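Local atomic coordinates of subdomain of Desmoplakin Carboxy-Terminal domain (DPCT) (Homo sapiens, PDB entry 1LM5), a protein that probably helps anchor intermediate filaments to desmosomes, as a plakin-repeat fragment of the filament-binding carboxy-terminal region of desmoplakin. Residues G89-G92 with K97-S100. Residues are numbered along the deposited sequence; the frame is centred on the assembly and turned at random.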
# COMPACT_ATOMS: atom_id res chain seq x y z
N GLY B 89 -6.89 7.67 -9.60
CA GLY B 89 -6.50 7.78 -10.99
C GLY B 89 -7.40 8.72 -11.77
O GLY B 89 -8.59 8.85 -11.47
N PHE B 90 -6.83 9.39 -12.76
CA PHE B 90 -7.60 10.29 -13.59
C PHE B 90 -8.06 9.48 -14.79
O PHE B 90 -7.28 8.74 -15.39
CB PHE B 90 -6.76 11.49 -14.04
CG PHE B 90 -6.43 12.44 -12.91
CD1 PHE B 90 -5.39 12.16 -12.04
CD2 PHE B 90 -7.18 13.59 -12.71
CE1 PHE B 90 -5.09 13.01 -10.98
CE2 PHE B 90 -6.90 14.45 -11.64
CZ PHE B 90 -5.85 14.15 -10.78
N GLU B 91 -9.34 9.59 -15.13
CA GLU B 91 -9.89 8.82 -16.22
C GLU B 91 -8.95 8.68 -17.40
O GLU B 91 -8.57 9.66 -18.04
CB GLU B 91 -11.23 9.40 -16.67
CG GLU B 91 -12.30 8.32 -16.75
CD GLU B 91 -12.29 7.42 -15.51
OE1 GLU B 91 -12.63 7.91 -14.41
OE2 GLU B 91 -11.94 6.22 -15.64
N GLY B 92 -8.57 7.43 -17.64
CA GLY B 92 -7.66 7.07 -18.71
C GLY B 92 -7.24 8.15 -19.70
O GLY B 92 -6.10 8.61 -19.67
N LYS B 97 -7.63 3.25 -18.99
CA LYS B 97 -6.25 3.27 -18.51
C LYS B 97 -6.03 4.57 -17.74
O LYS B 97 -5.56 5.56 -18.28
CB LYS B 97 -5.28 3.20 -19.69
CG LYS B 97 -3.82 3.00 -19.29
CD LYS B 97 -3.61 1.64 -18.64
CE LYS B 97 -2.14 1.43 -18.28
NZ LYS B 97 -1.26 1.47 -19.48
N LYS B 98 -6.38 4.54 -16.45
CA LYS B 98 -6.26 5.70 -15.57
C LYS B 98 -4.89 6.37 -15.55
O LYS B 98 -3.85 5.70 -15.58
CB LYS B 98 -6.65 5.28 -14.15
CG LYS B 98 -8.08 4.76 -14.05
CD LYS B 98 -8.23 3.80 -12.88
CE LYS B 98 -7.40 2.53 -13.10
NZ LYS B 98 -7.46 1.60 -11.93
N MET B 99 -4.89 7.69 -15.51
CA MET B 99 -3.65 8.45 -15.47
C MET B 99 -3.27 8.74 -14.02
O MET B 99 -4.13 8.99 -13.18
CB MET B 99 -3.81 9.81 -16.16
CG MET B 99 -4.10 9.79 -17.64
SD MET B 99 -3.92 11.50 -18.23
CE MET B 99 -5.46 12.23 -17.65
N SER B 100 -1.97 8.70 -13.74
CA SER B 100 -1.48 9.02 -12.42
C SER B 100 -1.42 10.55 -12.36
O SER B 100 -1.61 11.22 -13.37
CB SER B 100 -0.08 8.43 -12.22
OG SER B 100 0.83 8.99 -13.15
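Phe-90 and Met-99 pair backbone to backbone in both directions, forming a single antiparallel, hydrogen-bonded bridge. The amide N of Phe-90 gives its hydrogen to O of Met-99 at 2.8 Å, almost straight at 177° and on a lone pair of that carbonyl. The return bond, from Met-99 N to Phe-90 O, is 2.6 Å long and likewise lies in the plane of its carbonyl. Each acceptor also meets a CA-H of a neighbouring residue: CA of Gly-89 lies 3.4 Å from O of Met-99, and CA of Lys-98 lies 3.2 Å from O of Phe-90.

Side chains of the pair meet on one flank of the bridge. CE of Met-99, turned back by a bend at its last torsion (chi3 -77°), reaches CB of Phe-90 at 3.9 Å. The phenyl ring turns its CD1 edge to the carbonyl of Met-99, 3.6 Å from CD1 to that O; with CG beside its own backbone N (chi1 -70°), the ring lies on the side of the amide that bonds to the same oxygen. Leu-110 packs against this side chain. CB of Lys-98 rests 3.7 Å from O of Phe-90 and also against CA of Gly-89, and the chain then leads away to a hydrogen bond of NZ with O of Pro-131.

Gly-89 is the first residue past helix 74-88 and has positive phi. Following the bridge, Ser-100 occupies the N-cap position of helix 101-106, its backbone N hydrogen-bonded to OE2 of Glu-103, as in one half of a capping box. The chain between the segments is partly unmodelled, at residues 94-96. A lone two-bond bridge thus closes the base of a hairpin-like loop that links two successive helices in this plakin-repeat fragment of desmoplakin.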